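Local coordinates for aldehyde dehydrogenase family protein (PDB 5IUV) that probably oxidises indole-3-acetaldehyde to the auxin indole-3-acetate with NAD+ as cofactor, as an aldehyde dehydrogenase of the plant pathogen Pseudomonas syringae, at residues G92-N97 / I201-L206; P273-A278 / L410-A415. One frame throughout, in Å; residues are numbered along the deposited sequence.

Contact 1 of 2, residues G92-N97 / I201-L206; sequences GLLEQN and IRIAQL
The side-chain amide of Asn97 and the guanidinium of Arg202 are bridged by one water, their planes 60° apart. OD1 of Asn97 stands obliquely to the guanidinium, 4.0 Å from NH2 of Arg202, too far for a direct bond. The water lies at the guanidinium edge, in its plane, accepting from Arg202 NH2 at 3.0 Å and donating to Asn97 OD1 at 2.8 Å. The stronger partner of Arg202 is Glu100, which forms a salt bridge with NE and so helps to fix the flat group. At the other end of the amide, ND2 of Asn97 bonds back to Leu93 O (2.8 Å), close to the amide plane. Leu93 O also accepts from Asn97 N; the ND2 bond and the water on OD1 together fix the rotation of the amide. With CG beside the backbone N (chi1 -65°), the same amide rests against Leu206, whose CD2 comes from the opposite direction to 3.6 Å from Asn97 ND2. Leu206 fills the middle of the contact. CD1 of Leu93 packs 3.4 Å from the carbonyl O of Leu206, and the CD1 methyls of Leu206 and Leu94 meet at 4.2 Å. Leu94 CD1 also touches CG2 of Ile203, and both side chains touch Leu171 of helix 170-183 and Leu101 of helix 98-109. Segments 92-96 and 201-206 cross at 123°, with leucine and isoleucine side chains between them and a water-bridged polar pair alongside, a helix-helix packing in the Rossmann-like NAD-binding domain characteristic of aldehyde dehydrogenases.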
ATOM      1  N   GLY A  92       6.385  22.752 -16.696  1.00  8.36           N
ATOM      2  CA  GLY A  92       6.564  23.122 -18.091  1.00  8.46           C
ATOM      3  C   GLY A  92       7.113  24.527 -18.293  1.00 12.76           C
ATOM      4  O   GLY A  92       7.872  24.780 -19.242  1.00 11.21           O
ATOM      5  N   LEU A  93       6.731  25.449 -17.413  1.00  9.77           N
ATOM      6  CA  LEU A  93       7.197  26.825 -17.521  1.00 10.48           C
ATOM      7  C   LEU A  93       8.645  26.962 -17.056  1.00 10.00           C
ATOM      8  O   LEU A  93       9.360  27.845 -17.515  1.00 10.94           O
ATOM      9  CB  LEU A  93       6.289  27.770 -16.729  1.00  9.98           C
ATOM     10  CG  LEU A  93       4.928  28.028 -17.382  1.00 12.27           C
ATOM     11  CD1 LEU A  93       4.013  28.820 -16.453  1.00 12.94           C
ATOM     12  CD2 LEU A  93       5.098  28.749 -18.714  1.00 14.10           C
ATOM     13  N   LEU A  94       9.077  26.095 -16.146  1.00 10.67           N
ATOM     14  CA  LEU A  94      10.488  26.049 -15.779  1.00 12.01           C
ATOM     15  C   LEU A  94      11.318  25.641 -16.994  1.00 11.52           C
ATOM     16  O   LEU A  94      12.342  26.254 -17.303  1.00 11.92           O
ATOM     17  CB  LEU A  94      10.733  25.079 -14.616  1.00 13.15           C
ATOM     18  CG  LEU A  94      10.764  25.674 -13.206  1.00 14.11           C
ATOM     19  CD1 LEU A  94       9.464  26.369 -12.863  1.00 13.54           C
ATOM     20  CD2 LEU A  94      11.101  24.606 -12.158  1.00 13.67           C
ATOM     21  N   GLU A  95      10.862  24.611 -17.695  1.00 11.48           N
ATOM     22  CA  GLU A  95      11.565  24.142 -18.880  1.00 14.69           C
ATOM     23  C   GLU A  95      11.552  25.190 -19.992  1.00 13.70           C
ATOM     24  O   GLU A  95      12.558  25.404 -20.665  1.00 13.98           O
ATOM     25  CB  GLU A  95      10.950  22.831 -19.375  1.00 18.50           C
ATOM     26  CG  GLU A  95      11.117  21.698 -18.386  1.00 24.47           C
ATOM     27  CD  GLU A  95      10.593  20.380 -18.911  1.00 31.33           C
ATOM     28  OE1 GLU A  95       9.500  20.366 -19.520  1.00 31.27           O
ATOM     29  OE2 GLU A  95      11.279  19.355 -18.707  1.00 35.33           O
ATOM     30  N   GLN A  96      10.409  25.840 -20.177  1.00 12.97           N
ATOM     31  CA  GLN A  96      10.259  26.860 -21.206  1.00 12.80           C
ATOM     32  C   GLN A  96      11.187  28.047 -20.945  1.00 12.51           C
ATOM     33  O   GLN A  96      11.662  28.682 -21.878  1.00 12.04           O
ATOM     34  CB  GLN A  96       8.801  27.314 -21.274  1.00 17.54           C
ATOM     35  CG  GLN A  96       8.497  28.418 -22.262  1.00 24.19           C
ATOM     36  CD  GLN A  96       7.025  28.800 -22.233  1.00 27.73           C
ATOM     37  OE1 GLN A  96       6.148  27.932 -22.274  1.00 27.70           O
ATOM     38  NE2 GLN A  96       6.747  30.096 -22.133  1.00 29.52           N
ATOM     39  N   ASN A  97      11.452  28.329 -19.671  1.00 10.99           N
ATOM     40  CA  ASN A  97      12.346  29.424 -19.300  1.00 10.37           C
ATOM     41  C   ASN A  97      13.697  28.937 -18.784  1.00 11.92           C
ATOM     42  O   ASN A  97      14.365  29.625 -18.006  1.00  8.93           O
ATOM     43  CB  ASN A  97      11.676  30.306 -18.252  1.00 10.75           C
ATOM     44  CG  ASN A  97      10.458  31.013 -18.794  1.00 12.85           C
ATOM     45  OD1 ASN A  97      10.580  32.033 -19.463  1.00 14.82           O
ATOM     46  ND2 ASN A  97       9.271  30.465 -18.524  1.00 11.88           N
ATOM     47  N   ILE A 201      12.889  33.932  -6.518  1.00  7.84           N
ATOM     48  CA  ILE A 201      12.156  35.154  -6.807  1.00  8.48           C
ATOM     49  C   ILE A 201      11.494  35.063  -8.179  1.00 10.96           C
ATOM     50  O   ILE A 201      10.331  35.432  -8.352  1.00  8.70           O
ATOM     51  CB  ILE A 201      13.091  36.389  -6.745  1.00  8.70           C
ATOM     52  CG1 ILE A 201      13.454  36.702  -5.288  1.00  8.71           C
ATOM     53  CG2 ILE A 201      12.446  37.607  -7.404  1.00  7.44           C
ATOM     54  CD1 ILE A 201      14.555  37.747  -5.138  1.00  7.46           C
ATOM     55  N   ARG A 202      12.238  34.538  -9.145  1.00  7.26           N
ATOM     56  CA  ARG A 202      11.770  34.484 -10.526  1.00 11.69           C
ATOM     57  C   ARG A 202      10.616  33.497 -10.731  1.00 10.81           C
ATOM     58  O   ARG A 202       9.677  33.798 -11.468  1.00  7.98           O
ATOM     59  CB  ARG A 202      12.940  34.139 -11.458  1.00 10.25           C
ATOM     60  CG  ARG A 202      12.570  34.047 -12.938  1.00 11.25           C
ATOM     61  CD  ARG A 202      12.136  35.396 -13.514  1.00 10.49           C
ATOM     62  NE  ARG A 202      11.860  35.286 -14.943  1.00 15.21           N
ATOM     63  CZ  ARG A 202      10.651  35.090 -15.461  1.00 15.04           C
ATOM     64  NH1 ARG A 202       9.593  34.999 -14.669  1.00 14.89           N
ATOM     65  NH2 ARG A 202      10.502  34.988 -16.776  1.00 16.07           N
ATOM     66  N   ILE A 203      10.660  32.333 -10.080  1.00  8.29           N
ATOM     67  CA  ILE A 203       9.614  31.331 -10.317  1.00  7.32           C
ATOM     68  C   ILE A 203       8.291  31.670  -9.634  1.00  8.98           C
ATOM     69  O   ILE A 203       7.275  31.037  -9.920  1.00  8.98           O
ATOM     70  CB  ILE A 203      10.043  29.906  -9.874  1.00 10.17           C
ATOM     71  CG1 ILE A 203      10.308  29.857  -8.371  1.00 11.64           C
ATOM     72  CG2 ILE A 203      11.252  29.431 -10.692  1.00 11.69           C
ATOM     73  CD1 ILE A 203      10.482  28.454  -7.820  1.00 16.29           C
ATOM     74  N   ALA A 204       8.292  32.655  -8.736  1.00  9.50           N
ATOM     75  CA  ALA A 204       7.039  33.114  -8.119  1.00 10.25           C
ATOM     76  C   ALA A 204       6.051  33.580  -9.190  1.00 10.26           C
ATOM     77  O   ALA A 204       4.854  33.294  -9.120  1.00 10.43           O
ATOM     78  CB  ALA A 204       7.308  34.236  -7.117  1.00  8.58           C
ATOM     79  N   GLN A 205       6.573  34.276 -10.194  1.00  8.62           N
ATOM     80  CA  GLN A 205       5.774  34.739 -11.323  1.00 11.85           C
ATOM     81  C   GLN A 205       5.296  33.585 -12.199  1.00 12.78           C
ATOM     82  O   GLN A 205       4.158  33.577 -12.681  1.00 13.72           O
ATOM     83  CB  GLN A 205       6.583  35.725 -12.162  1.00 17.24           C
ATOM     84  CG  GLN A 205       6.036  35.941 -13.559  1.00 25.13           C
ATOM     85  CD  GLN A 205       4.842  36.863 -13.567  1.00 34.45           C
ATOM     86  OE1 GLN A 205       3.707  36.436 -13.802  1.00 38.17           O
ATOM     87  NE2 GLN A 205       5.090  38.148 -13.320  1.00 36.70           N
ATOM     88  N   LEU A 206       6.180  32.619 -12.421  1.00 10.35           N
ATOM     89  CA  LEU A 206       5.836  31.460 -13.227  1.00 10.04           C
ATOM     90  C   LEU A 206       4.725  30.646 -12.569  1.00  9.99           C
ATOM     91  O   LEU A 206       3.869  30.089 -13.262  1.00  9.22           O
ATOM     92  CB  LEU A 206       7.067  30.585 -13.466  1.00 12.01           C
ATOM     93  CG  LEU A 206       8.208  31.233 -14.248  1.00 12.96           C
ATOM     94  CD1 LEU A 206       9.323  30.215 -14.498  1.00 12.06           C
ATOM     95  CD2 LEU A 206       7.698  31.823 -15.567  1.00 13.94           C
TER
HETATM   96  O   HOH W   1       8.732  34.108 -18.975  1.00 35.19           O

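Contact 2 of 2, residues P273-A278 / L410-A415; sequences PNIVFA and LTFDTA
Ile275, in the strand, makes the first touch on Phe412: its CG2 methyl, anti to the backbone N, reaches CE2 of the Phe412 ring at 3.7 Å and lies equally near CZ. The methyl comes obliquely to that ring, and the two side chains cross at about a right angle. Val276 contributes its backbone, with carbonyl O 3.9 Å from Phe412 CZ. Phe277 follows just past the strand and presents one face of its ring to the edge of Phe412, an offset edge-to-face pair with centroids 5.3 Å apart and planes at 75°. Phe412 CZ sits over the rim of that face rather than its middle, while the closest carbons are CE1 of Phe277 and CE1 of Phe412, at 3.6 Å. At the edge of the Phe277 ring, in its plane, lies Ala415 CA, 3.9 Å from Phe277 CE1. Ala415 opens helix 415-423, capped by Thr414 OG1 bonding to Glu417 N. Between the two strands runs strand 307-311, parallel to both, and its Glu311 touches both phenylalanines. Aromatic and aliphatic side chains thus pack at the strand ends against the start of helix 415-423, which follows strand 406-412, as in the parallel alpha/beta core of the catalytic domain of aldehyde dehydrogenases.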
ATOM      1  N   PRO A 273      30.386   8.167   3.450  1.00 11.86           N
ATOM      2  CA  PRO A 273      31.466   7.225   3.144  1.00 12.18           C
ATOM      3  C   PRO A 273      31.239   6.474   1.835  1.00 14.13           C
ATOM      4  O   PRO A 273      30.158   5.943   1.592  1.00 13.35           O
ATOM      5  CB  PRO A 273      31.430   6.264   4.330  1.00 12.20           C
ATOM      6  CG  PRO A 273      29.986   6.239   4.721  1.00 14.09           C
ATOM      7  CD  PRO A 273      29.451   7.625   4.450  1.00 13.25           C
ATOM      8  N   ASN A 274      32.272   6.451   1.004  1.00 12.52           N
ATOM      9  CA  ASN A 274      32.264   5.756  -0.277  1.00 14.65           C
ATOM     10  C   ASN A 274      33.185   4.543  -0.179  1.00 12.94           C
ATOM     11  O   ASN A 274      34.403   4.677  -0.305  1.00 15.18           O
ATOM     12  CB  ASN A 274      32.717   6.715  -1.385  1.00 14.56           C
ATOM     13  CG  ASN A 274      32.558   6.139  -2.777  1.00 14.89           C
ATOM     14  OD1 ASN A 274      31.957   5.080  -2.970  1.00 14.34           O
ATOM     15  ND2 ASN A 274      33.078   6.857  -3.767  1.00 15.05           N
ATOM     16  N   ILE A 275      32.608   3.370   0.074  1.00 14.44           N
ATOM     17  CA  ILE A 275      33.394   2.173   0.378  1.00 14.91           C
ATOM     18  C   ILE A 275      33.700   1.322  -0.850  1.00 13.37           C
ATOM     19  O   ILE A 275      32.800   0.757  -1.477  1.00 13.26           O
ATOM     20  CB  ILE A 275      32.674   1.283   1.410  1.00 15.34           C
ATOM     21  CG1 ILE A 275      32.294   2.104   2.644  1.00 16.24           C
ATOM     22  CG2 ILE A 275      33.552   0.103   1.802  1.00 13.96           C
ATOM     23  CD1 ILE A 275      31.331   1.379   3.563  1.00 15.79           C
ATOM     24  N   VAL A 276      34.984   1.213  -1.171  1.00 13.71           N
ATOM     25  CA  VAL A 276      35.418   0.483  -2.349  1.00 16.04           C
ATOM     26  C   VAL A 276      36.143  -0.792  -1.941  1.00 16.03           C
ATOM     27  O   VAL A 276      37.239  -0.746  -1.378  1.00 14.48           O
ATOM     28  CB  VAL A 276      36.336   1.343  -3.236  1.00 17.30           C
ATOM     29  CG1 VAL A 276      36.707   0.591  -4.506  1.00 14.53           C
ATOM     30  CG2 VAL A 276      35.656   2.668  -3.572  1.00 14.00           C
ATOM     31  N   PHE A 277      35.513  -1.929  -2.214  1.00 15.18           N
ATOM     32  CA  PHE A 277      36.102  -3.229  -1.911  1.00 15.74           C
ATOM     33  C   PHE A 277      36.996  -3.691  -3.046  1.00 15.83           C
ATOM     34  O   PHE A 277      36.824  -3.278  -4.193  1.00 16.40           O
ATOM     35  CB  PHE A 277      35.018  -4.275  -1.659  1.00 16.39           C
ATOM     36  CG  PHE A 277      34.369  -4.167  -0.315  1.00 19.61           C
ATOM     37  CD1 PHE A 277      34.970  -4.718   0.808  1.00 21.69           C
ATOM     38  CD2 PHE A 277      33.147  -3.530  -0.171  1.00 19.71           C
ATOM     39  CE1 PHE A 277      34.366  -4.628   2.049  1.00 21.25           C
ATOM     40  CE2 PHE A 277      32.538  -3.441   1.066  1.00 20.70           C
ATOM     41  CZ  PHE A 277      33.151  -3.987   2.179  1.00 20.36           C
ATOM     42  N   ALA A 278      37.945  -4.562  -2.714  1.00 16.75           N
ATOM     43  CA  ALA A 278      38.878  -5.106  -3.688  1.00 18.65           C
ATOM     44  C   ALA A 278      38.151  -5.798  -4.837  1.00 18.68           C
ATOM     45  O   ALA A 278      38.641  -5.808  -5.965  1.00 20.73           O
ATOM     46  CB  ALA A 278      39.845  -6.079  -3.010  1.00 18.48           C
ATOM     47  N   LEU A 410      40.712   6.908   3.395  1.00 19.57           N
ATOM     48  CA  LEU A 410      40.975   6.017   4.522  1.00 19.81           C
ATOM     49  C   LEU A 410      41.077   4.574   4.038  1.00 23.94           C
ATOM     50  O   LEU A 410      40.520   4.228   2.992  1.00 22.37           O
ATOM     51  CB  LEU A 410      39.873   6.133   5.580  1.00 19.85           C
ATOM     52  CG  LEU A 410      39.499   7.506   6.157  1.00 22.60           C
ATOM     53  CD1 LEU A 410      38.575   8.304   5.234  1.00 18.57           C
ATOM     54  CD2 LEU A 410      38.877   7.350   7.547  1.00 22.57           C
ATOM     55  N   THR A 411      41.778   3.727   4.790  1.00 20.35           N
ATOM     56  CA  THR A 411      41.874   2.316   4.415  1.00 24.08           C
ATOM     57  C   THR A 411      41.259   1.398   5.468  1.00 23.99           C
ATOM     58  O   THR A 411      41.078   1.790   6.619  1.00 23.45           O
ATOM     59  CB  THR A 411      43.337   1.883   4.159  1.00 24.68           C
ATOM     60  OG1 THR A 411      44.165   2.254   5.269  1.00 22.21           O
ATOM     61  CG2 THR A 411      43.871   2.536   2.893  1.00 23.33           C
ATOM     62  N   PHE A 412      40.921   0.182   5.046  1.00 19.95           N
ATOM     63  CA  PHE A 412      40.408  -0.861   5.937  1.00 19.83           C
ATOM     64  C   PHE A 412      40.841  -2.219   5.397  1.00 22.13           C
ATOM     65  O   PHE A 412      41.265  -2.316   4.240  1.00 21.38           O
ATOM     66  CB  PHE A 412      38.881  -0.793   6.051  1.00 18.86           C
ATOM     67  CG  PHE A 412      38.160  -1.084   4.756  1.00 18.28           C
ATOM     68  CD1 PHE A 412      37.841  -2.385   4.394  1.00 20.50           C
ATOM     69  CD2 PHE A 412      37.801  -0.055   3.905  1.00 17.88           C
ATOM     70  CE1 PHE A 412      37.185  -2.650   3.200  1.00 19.99           C
ATOM     71  CE2 PHE A 412      37.142  -0.317   2.712  1.00 17.43           C
ATOM     72  CZ  PHE A 412      36.838  -1.609   2.363  1.00 17.85           C
ATOM     73  N   ASP A 413      40.722  -3.265   6.213  1.00 24.16           N
ATOM     74  CA  ASP A 413      41.129  -4.608   5.786  1.00 28.74           C
ATOM     75  C   ASP A 413      40.024  -5.663   5.877  1.00 26.89           C
ATOM     76  O   ASP A 413      40.175  -6.764   5.343  1.00 29.40           O
ATOM     77  CB  ASP A 413      42.342  -5.083   6.595  1.00 35.79           C
ATOM     78  CG  ASP A 413      42.109  -5.035   8.093  1.00 42.61           C
ATOM     79  OD1 ASP A 413      40.940  -4.953   8.531  1.00 44.75           O
ATOM     80  OD2 ASP A 413      43.109  -5.080   8.840  1.00 47.83           O
ATOM     81  N   THR A 414      38.940  -5.340   6.579  1.00 22.77           N
ATOM     82  CA  THR A 414      37.782  -6.228   6.678  1.00 21.50           C
ATOM     83  C   THR A 414      36.491  -5.451   6.452  1.00 19.65           C
ATOM     84  O   THR A 414      36.442  -4.243   6.682  1.00 17.99           O
ATOM     85  CB  THR A 414      37.684  -6.923   8.053  1.00 21.62           C
ATOM     86  OG1 THR A 414      37.353  -5.952   9.051  1.00 21.30           O
ATOM     87  CG2 THR A 414      38.993  -7.619   8.425  1.00 21.59           C
ATOM     88  N   ALA A 415      35.443  -6.147   6.019  1.00 17.73           N
ATOM     89  CA  ALA A 415      34.138  -5.520   5.830  1.00 19.47           C
ATOM     90  C   ALA A 415      33.641  -4.913   7.141  1.00 21.12           C
ATOM     91  O   ALA A 415      33.090  -3.810   7.168  1.00 16.30           O
ATOM     92  CB  ALA A 415      33.134  -6.529   5.293  1.00 20.30           C
TER

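Overall arrangement
Contacts 1 and 2 follow one another along the chain and lie on opposite sides of its centre, with their own centres 44 Å apart and their nearest atoms about 29 Å apart. Contact 1 joins helices beside the sheet whose strand ends carry several of the NAD-binding residues: the side chain of Ile203 is about 9 Å from that of Val165, a cofactor-binding residue, and about 14 Å from the bound NAD. Contact 2 belongs to the other large mixed sheet, away from the annotated sites. Judged from the family fold, contact 1 thus lies in the NAD-binding domain and contact 2 in the catalytic domain of the same subunit.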